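Local coordinates for amphinase-2 (Rana pipiens, PDB 2P7S), which cleaves RNA endonucleolytically as a secreted, cytotoxic member of the pancreatic ribonuclease family, acting on poly(U), poly(C), ribosomal RNA and dinucleotides such as CpA and UpA, at residues A[53-65]-A[95-107]. Sequence-based numbering, arbitrary orientation.
Sequences GPVKEICRRATGR and FICITCRDNYPVH. With ACT (acetate ion), chain D.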
ATOM      1  N   GLY A  53     -10.178   7.277  -1.195  1.00 29.47           N
ATOM      2  CA  GLY A  53     -10.764   8.059  -0.118  1.00 29.31           C
ATOM      3  C   GLY A  53     -10.666   7.467   1.273  1.00 28.70           C
ATOM      4  O   GLY A  53     -10.214   8.147   2.196  1.00 30.54           O
ATOM      5  N   PRO A  54     -11.104   6.212   1.468  1.00 29.20           N
ATOM      6  CA  PRO A  54     -11.047   5.554   2.778  1.00 29.01           C
ATOM      7  C   PRO A  54      -9.625   5.485   3.338  1.00 28.52           C
ATOM      8  O   PRO A  54      -9.421   5.528   4.557  1.00 29.12           O
ATOM      9  CB  PRO A  54     -11.621   4.168   2.494  1.00 30.28           C
ATOM     10  CG  PRO A  54     -12.605   4.436   1.392  1.00 31.28           C
ATOM     11  CD  PRO A  54     -11.829   5.375   0.494  1.00 31.03           C
ATOM     12  N   VAL A  55      -8.642   5.373   2.450  1.00 27.10           N
ATOM     13  CA  VAL A  55      -7.255   5.307   2.895  1.00 27.05           C
ATOM     14  C   VAL A  55      -6.789   6.698   3.332  1.00 28.57           C
ATOM     15  O   VAL A  55      -6.075   6.841   4.324  1.00 28.83           O
ATOM     16  CB  VAL A  55      -6.317   4.776   1.778  1.00 26.37           C
ATOM     17  CG1 VAL A  55      -4.895   4.624   2.323  1.00 24.85           C
ATOM     18  CG2 VAL A  55      -6.822   3.437   1.268  1.00 27.06           C
ATOM     19  N   LYS A  56      -7.196   7.724   2.596  1.00 29.27           N
ATOM     20  CA  LYS A  56      -6.809   9.078   2.965  1.00 30.96           C
ATOM     21  C   LYS A  56      -7.425   9.466   4.310  1.00 31.54           C
ATOM     22  O   LYS A  56      -6.801  10.174   5.101  1.00 29.30           O
ATOM     23  CB  LYS A  56      -7.236  10.072   1.882  1.00 32.19           C
ATOM     24  CG  LYS A  56      -6.864  11.507   2.203  1.00 32.26           C
ATOM     25  CD  LYS A  56      -7.041  12.415   0.999  1.00 35.09           C
ATOM     26  CE  LYS A  56      -6.648  13.847   1.342  1.00 35.67           C
ATOM     27  NZ  LYS A  56      -6.658  14.707   0.123  1.00 37.31           N
ATOM     28  N   GLU A  57      -8.638   8.982   4.573  1.00 33.04           N
ATOM     29  CA  GLU A  57      -9.337   9.268   5.825  0.50 34.43           C
ATOM     30  C   GLU A  57      -8.508   8.892   7.055  1.00 34.78           C
ATOM     31  O   GLU A  57      -8.709   9.436   8.143  1.00 33.87           O
ATOM     32  CB  GLU A  57     -10.668   8.505   5.881  0.50 36.43           C
ATOM     33  CG  GLU A  57     -11.670   8.861   4.790  0.50 39.89           C
ATOM     34  CD  GLU A  57     -12.982   8.106   4.934  0.50 41.30           C
ATOM     35  OE1 GLU A  57     -13.647   8.262   5.980  0.50 43.55           O
ATOM     36  OE2 GLU A  57     -13.350   7.354   4.006  0.50 41.99           O
ATOM     37  N   ILE A  58      -7.585   7.948   6.887  1.00 33.61           N
ATOM     38  CA  ILE A  58      -6.757   7.509   8.004  1.00 33.28           C
ATOM     39  C   ILE A  58      -5.990   8.685   8.611  1.00 33.70           C
ATOM     40  O   ILE A  58      -5.650   8.679   9.795  1.00 34.54           O
ATOM     41  CB  ILE A  58      -5.733   6.436   7.559  1.00 32.57           C
ATOM     42  CG1 ILE A  58      -6.461   5.238   6.939  1.00 32.48           C
ATOM     43  CG2 ILE A  58      -4.906   5.981   8.754  1.00 31.89           C
ATOM     44  CD1 ILE A  58      -5.524   4.210   6.293  1.00 30.78           C
ATOM     45  N   CYS A  59      -5.732   9.701   7.797  1.00 32.57           N
ATOM     46  CA  CYS A  59      -4.979  10.865   8.249  1.00 32.61           C
ATOM     47  C   CYS A  59      -5.830  12.105   8.560  1.00 34.11           C
ATOM     48  O   CYS A  59      -5.286  13.183   8.797  1.00 33.27           O
ATOM     49  CB  CYS A  59      -3.945  11.242   7.186  1.00 30.94           C
ATOM     50  SG  CYS A  59      -2.722   9.950   6.769  1.00 29.23           S
ATOM     51  N   ARG A  60      -7.150  11.956   8.581  1.00 36.05           N
ATOM     52  CA  ARG A  60      -8.021  13.107   8.811  1.00 38.57           C
ATOM     53  C   ARG A  60      -7.798  13.929  10.076  1.00 38.17           C
ATOM     54  O   ARG A  60      -8.218  15.081  10.138  1.00 35.06           O
ATOM     55  CB  ARG A  60      -9.497  12.702   8.723  1.00 41.38           C
ATOM     56  CG  ARG A  60      -9.990  11.716   9.767  1.00 45.73           C
ATOM     57  CD  ARG A  60     -11.515  11.688   9.747  1.00 49.91           C
ATOM     58  NE  ARG A  60     -12.074  10.440  10.260  1.00 54.24           N
ATOM     59  CZ  ARG A  60     -11.921   9.994  11.503  1.00 56.06           C
ATOM     60  NH1 ARG A  60     -11.219  10.692  12.386  1.00 57.44           N
ATOM     61  NH2 ARG A  60     -12.472   8.842  11.861  1.00 57.87           N
ATOM     62  N   ARG A  61      -7.141  13.365  11.083  1.00 39.26           N
ATOM     63  CA  ARG A  61      -6.908  14.126  12.307  1.00 40.80           C
ATOM     64  C   ARG A  61      -5.435  14.251  12.656  1.00 40.15           C
ATOM     65  O   ARG A  61      -5.086  14.709  13.742  1.00 41.36           O
ATOM     66  CB  ARG A  61      -7.674  13.501  13.476  1.00 42.12           C
ATOM     67  CG  ARG A  61      -9.165  13.369  13.201  1.00 46.27           C
ATOM     68  CD  ARG A  61     -10.006  13.611  14.440  1.00 48.34           C
ATOM     69  NE  ARG A  61     -11.429  13.412  14.176  1.00 50.94           N
ATOM     70  CZ  ARG A  61     -12.123  14.065  13.246  1.00 51.66           C
ATOM     71  NH1 ARG A  61     -11.527  14.973  12.479  1.00 51.12           N
ATOM     72  NH2 ARG A  61     -13.414  13.811  13.083  1.00 51.37           N
ATOM     73  N   ALA A  62      -4.573  13.865  11.721  1.00 38.70           N
ATOM     74  CA  ALA A  62      -3.134  13.921  11.935  1.00 37.46           C
ATOM     75  C   ALA A  62      -2.513  15.283  11.645  1.00 37.93           C
ATOM     76  O   ALA A  62      -2.899  15.975  10.700  1.00 36.89           O
ATOM     77  CB  ALA A  62      -2.446  12.853  11.088  1.00 36.76           C
ATOM     78  N   THR A  63      -1.541  15.662  12.472  1.00 37.67           N
ATOM     79  CA  THR A  63      -0.834  16.922  12.298  1.00 39.52           C
ATOM     80  C   THR A  63       0.659  16.606  12.210  1.00 40.12           C
ATOM     81  O   THR A  63       1.185  15.842  13.025  1.00 40.64           O
ATOM     82  CB  THR A  63      -1.097  17.891  13.479  1.00 41.64           C
ATOM     83  OG1 THR A  63      -0.628  17.307  14.700  1.00 42.49           O
ATOM     84  CG2 THR A  63      -2.593  18.173  13.610  1.00 42.53           C
ATOM     85  N   GLY A  64       1.329  17.185  11.214  1.00 38.42           N
ATOM     86  CA  GLY A  64       2.748  16.944  11.021  1.00 39.08           C
ATOM     87  C   GLY A  64       2.993  15.554  10.457  1.00 39.57           C
ATOM     88  O   GLY A  64       2.053  14.874  10.042  1.00 38.80           O
ATOM     89  N   ARG A  65       4.253  15.128  10.427  1.00 39.25           N
ATOM     90  CA  ARG A  65       4.587  13.796   9.931  1.00 39.54           C
ATOM     91  C   ARG A  65       4.519  12.838  11.113  1.00 39.43           C
ATOM     92  O   ARG A  65       5.375  12.871  11.993  1.00 40.69           O
ATOM     93  CB  ARG A  65       5.990  13.782   9.324  1.00 41.79           C
ATOM     94  CG  ARG A  65       6.113  14.556   8.022  1.00 44.97           C
ATOM     95  CD  ARG A  65       7.537  14.533   7.486  1.00 47.50           C
ATOM     96  NE  ARG A  65       7.646  15.174   6.174  1.00 49.65           N
ATOM     97  CZ  ARG A  65       7.135  14.676   5.050  1.00 50.97           C
ATOM     98  NH1 ARG A  65       6.473  13.525   5.064  1.00 49.52           N
ATOM     99  NH2 ARG A  65       7.290  15.327   3.905  1.00 50.32           N
ATOM    100  N   PHE A  95      -5.745  -4.104   9.826  1.00 36.10           N
ATOM    101  CA  PHE A  95      -5.628  -2.661   9.883  1.00 35.62           C
ATOM    102  C   PHE A  95      -4.260  -2.410   9.270  1.00 34.73           C
ATOM    103  O   PHE A  95      -3.508  -3.357   9.012  1.00 32.37           O
ATOM    104  CB  PHE A  95      -5.624  -2.156  11.331  1.00 39.37           C
ATOM    105  CG  PHE A  95      -6.724  -2.719  12.183  1.00 43.10           C
ATOM    106  CD1 PHE A  95      -6.616  -3.997  12.728  1.00 45.14           C
ATOM    107  CD2 PHE A  95      -7.871  -1.973  12.441  1.00 44.15           C
ATOM    108  CE1 PHE A  95      -7.636  -4.524  13.519  1.00 45.96           C
ATOM    109  CE2 PHE A  95      -8.895  -2.489  13.229  1.00 44.73           C
ATOM    110  CZ  PHE A  95      -8.777  -3.768  13.770  1.00 45.94           C
ATOM    111  N   ILE A  96      -3.935  -1.148   9.025  1.00 30.28           N
ATOM    112  CA  ILE A  96      -2.634  -0.825   8.475  1.00 29.66           C
ATOM    113  C   ILE A  96      -2.048   0.339   9.244  1.00 29.49           C
ATOM    114  O   ILE A  96      -2.768   1.105   9.884  1.00 29.50           O
ATOM    115  CB  ILE A  96      -2.701  -0.467   6.968  1.00 28.65           C
ATOM    116  CG1 ILE A  96      -3.610   0.749   6.747  1.00 29.73           C
ATOM    117  CG2 ILE A  96      -3.193  -1.673   6.181  1.00 27.08           C
ATOM    118  CD1 ILE A  96      -3.665   1.224   5.292  1.00 29.01           C
ATOM    119  N   CYS A  97      -0.728   0.442   9.198  1.00 27.98           N
ATOM    120  CA  CYS A  97      -0.009   1.503   9.874  1.00 27.63           C
ATOM    121  C   CYS A  97       0.694   2.298   8.789  1.00 27.64           C
ATOM    122  O   CYS A  97       1.488   1.750   8.019  1.00 26.19           O
ATOM    123  CB  CYS A  97       1.022   0.919  10.852  1.00 28.20           C
ATOM    124  SG  CYS A  97       2.078   2.206  11.591  1.00 31.27           S
ATOM    125  N   ILE A  98       0.390   3.589   8.721  1.00 26.62           N
ATOM    126  CA  ILE A  98       0.985   4.447   7.706  1.00 27.24           C
ATOM    127  C   ILE A  98       1.537   5.724   8.317  1.00 28.05           C
ATOM    128  O   ILE A  98       1.218   6.073   9.457  1.00 29.95           O
ATOM    129  CB  ILE A  98      -0.062   4.858   6.634  1.00 27.03           C
ATOM    130  CG1 ILE A  98      -1.167   5.693   7.283  1.00 26.54           C
ATOM    131  CG2 ILE A  98      -0.660   3.628   5.975  1.00 26.95           C
ATOM    132  CD1 ILE A  98      -2.219   6.188   6.309  1.00 29.22           C
ATOM    133  N   THR A  99       2.378   6.412   7.559  1.00 27.11           N
ATOM    134  CA  THR A  99       2.923   7.680   8.021  1.00 28.48           C
ATOM    135  C   THR A  99       2.092   8.717   7.289  1.00 28.47           C
ATOM    136  O   THR A  99       1.863   8.594   6.086  1.00 26.03           O
ATOM    137  CB  THR A  99       4.392   7.885   7.616  1.00 28.62           C
ATOM    138  OG1 THR A  99       5.179   6.787   8.084  1.00 29.85           O
ATOM    139  CG2 THR A  99       4.928   9.181   8.217  1.00 28.71           C
ATOM    140  N   CYS A 100       1.628   9.718   8.026  1.00 28.65           N
ATOM    141  CA  CYS A 100       0.831  10.791   7.454  1.00 28.88           C
ATOM    142  C   CYS A 100       1.665  12.057   7.443  1.00 29.45           C
ATOM    143  O   CYS A 100       2.555  12.228   8.278  1.00 30.33           O
ATOM    144  CB  CYS A 100      -0.398  11.084   8.316  1.00 27.90           C
ATOM    145  SG  CYS A 100      -1.654   9.787   8.490  1.00 28.72           S
ATOM    146  N   ARG A 101       1.376  12.928   6.482  1.00 27.26           N
ATOM    147  CA  ARG A 101       2.013  14.236   6.394  1.00 30.03           C
ATOM    148  C   ARG A 101       0.729  15.047   6.464  1.00 30.76           C
ATOM    149  O   ARG A 101       0.070  15.269   5.448  1.00 30.41           O
ATOM    150  CB  ARG A 101       2.711  14.440   5.050  1.00 30.45           C
ATOM    151  CG  ARG A 101       3.625  15.676   5.000  1.00 35.30           C
ATOM    152  CD  ARG A 101       2.833  16.974   4.927  1.00 38.03           C
ATOM    153  NE  ARG A 101       2.148  17.120   3.644  1.00 40.22           N
ATOM    154  CZ  ARG A 101       1.250  18.065   3.374  1.00 42.37           C
ATOM    155  NH1 ARG A 101       0.920  18.955   4.300  1.00 41.68           N
ATOM    156  NH2 ARG A 101       0.679  18.117   2.176  1.00 42.97           N
ATOM    157  N   ASP A 102       0.352  15.435   7.679  1.00 30.73           N
ATOM    158  CA  ASP A 102      -0.894  16.150   7.899  1.00 30.40           C
ATOM    159  C   ASP A 102      -2.046  15.250   7.415  1.00 31.57           C
ATOM    160  O   ASP A 102      -2.201  14.128   7.909  1.00 31.28           O
ATOM    161  CB  ASP A 102      -0.892  17.496   7.161  1.00 32.35           C
ATOM    162  CG  ASP A 102       0.124  18.481   7.740  1.00 33.25           C
ATOM    163  OD1 ASP A 102       0.113  18.701   8.970  1.00 35.67           O
ATOM    164  OD2 ASP A 102       0.932  19.033   6.968  1.00 34.81           O
ATOM    165  N   ASN A 103      -2.831  15.708   6.441  1.00 28.23           N
ATOM    166  CA  ASN A 103      -3.970  14.923   5.961  1.00 28.10           C
ATOM    167  C   ASN A 103      -3.685  13.924   4.833  1.00 27.10           C
ATOM    168  O   ASN A 103      -4.605  13.269   4.335  1.00 27.05           O
ATOM    169  CB  ASN A 103      -5.102  15.869   5.535  1.00 28.69           C
ATOM    170  CG  ASN A 103      -4.693  16.815   4.408  1.00 30.52           C
ATOM    171  OD1 ASN A 103      -3.588  17.376   4.408  1.00 28.88           O
ATOM    172  ND2 ASN A 103      -5.596  17.012   3.451  1.00 30.14           N
ATOM    173  N   TYR A 104      -2.420  13.787   4.447  1.00 27.28           N
ATOM    174  CA  TYR A 104      -2.048  12.875   3.361  1.00 26.37           C
ATOM    175  C   TYR A 104      -1.198  11.651   3.718  1.00 25.14           C
ATOM    176  O   TYR A 104      -0.174  11.772   4.379  1.00 24.94           O
ATOM    177  CB  TYR A 104      -1.286  13.639   2.273  1.00 27.23           C
ATOM    178  CG  TYR A 104      -2.122  14.607   1.479  1.00 28.91           C
ATOM    179  CD1 TYR A 104      -2.059  15.981   1.719  1.00 29.87           C
ATOM    180  CD2 TYR A 104      -2.989  14.147   0.492  1.00 28.92           C
ATOM    181  CE1 TYR A 104      -2.848  16.872   0.986  1.00 29.72           C
ATOM    182  CE2 TYR A 104      -3.777  15.024  -0.239  1.00 29.44           C
ATOM    183  CZ  TYR A 104      -3.703  16.380   0.013  1.00 29.74           C
ATOM    184  OH  TYR A 104      -4.502  17.229  -0.713  1.00 30.81           O
ATOM    185  N   PRO A 105      -1.628  10.454   3.289  1.00 24.24           N
ATOM    186  CA  PRO A 105      -0.821   9.263   3.590  1.00 23.03           C
ATOM    187  C   PRO A 105       0.439   9.412   2.733  1.00 21.62           C
ATOM    188  O   PRO A 105       0.340   9.743   1.548  1.00 22.44           O
ATOM    189  CB  PRO A 105      -1.700   8.116   3.094  1.00 22.86           C
ATOM    190  CG  PRO A 105      -3.092   8.634   3.308  1.00 24.46           C
ATOM    191  CD  PRO A 105      -2.984  10.076   2.844  1.00 21.77           C
ATOM    192  N   VAL A 106       1.618   9.198   3.307  1.00 22.05           N
ATOM    193  CA  VAL A 106       2.842   9.328   2.527  1.00 23.25           C
ATOM    194  C   VAL A 106       3.745   8.098   2.556  1.00 25.10           C
ATOM    195  O   VAL A 106       4.610   7.944   1.699  1.00 24.96           O
ATOM    196  CB  VAL A 106       3.676  10.580   2.963  1.00 26.22           C
ATOM    197  CG1 VAL A 106       2.843  11.843   2.777  1.00 23.97           C
ATOM    198  CG2 VAL A 106       4.124  10.459   4.413  1.00 24.52           C
ATOM    199  N   HIS A 107       3.545   7.211   3.522  1.00 24.44           N
ATOM    200  CA  HIS A 107       4.399   6.028   3.591  1.00 25.06           C
ATOM    201  C   HIS A 107       3.692   4.852   4.238  1.00 24.69           C
ATOM    202  O   HIS A 107       2.979   5.010   5.227  1.00 23.90           O
ATOM    203  CB  HIS A 107       5.680   6.357   4.375  1.00 27.64           C
ATOM    204  CG  HIS A 107       6.674   5.235   4.421  1.00 29.80           C
ATOM    205  ND1 HIS A 107       7.342   4.783   3.303  1.00 30.03           N
ATOM    206  CD2 HIS A 107       7.107   4.470   5.455  1.00 29.56           C
ATOM    207  CE1 HIS A 107       8.144   3.788   3.644  1.00 32.14           C
ATOM    208  NE2 HIS A 107       8.020   3.579   4.944  1.00 30.78           N
TER
HETATM  209  C   ACT D 506       5.833   4.757   0.365  1.00 50.06           C
HETATM  210  O   ACT D 506       7.013   5.162   0.453  1.00 51.03           O
HETATM  211  OXT ACT D 506       5.218   3.859   1.109  1.00 48.66           O
HETATM  212  CH3 ACT D 506       4.998   5.381  -0.744  1.00 49.56           C
HETATM  213  O   HOH W   1      -6.785  12.900   5.558  1.00 32.30           O
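A disulfide between Cys-59 and Cys-100 anchors this contact, in which helix 52-56 and the loop after it pack on the hairpin of strands 86-101 and 104-111. Its SG-SG bond is 2.0 Å long with a chi3 of -86°, close to the relaxed right angle. Both sulfurs stand anti to their own carbonyl carbons (chi1 -59° in Cys-59), which turns each toward the other segment, and Cys-59 SG also lies 3.7 Å from Pro-105 CG. A disulfide tying this loop to the C-terminal hairpin is also found in pancreatic ribonucleases; here the hairpin carries His-107, by similarity the probable proton donor. On one side of the bridge the contact is apolar: Ile-58 CG2 meets Ile-98 CD1 at 3.6 Å, while Ile-58 CD1 reaches Ile-96 CD1. The extended chain of Lys-56 runs beside Tyr-104, pointing the same way, with Lys-56 CE 3.5 Å from Tyr-104 CE2.

Toward the tip of the hairpin, polar bonds take over. Asp-102, at the second position of the type II' turn 101-104, holds Gly-64 twice: its backbone N gives a nearly straight bond (178°) to Gly-64 O, and its OD1 accepts Gly-64 N at 3.0 Å from above the carboxylate plane. The other oxygen, Asp-102 OD2, takes Arg-101 NH1 at 2.7 Å in a salt bridge, so both ends of the carboxylate are engaged; Arg-101 NH2 has a second salt bridge, to Asp-5. Replacing Asp-102 by an alanine would probably leave Gly-64 N without its acceptor and Arg-101 NH1 without its carboxylate. Opposite Arg-101, in a non-hydrogen-bonded antiparallel pair, Arg-65 lays a guanidinium face over its neighbour's chain, Arg-65 NH1 lying 3.6 Å from Arg-101 CG.

Helix 6-15 flanks the hairpin, where Glu-7 pairs with Arg-65 and Trp-8 touches Tyr-104 and Pro-105; past the loop, strand 65-69 joins strand 86-101 as its antiparallel neighbour.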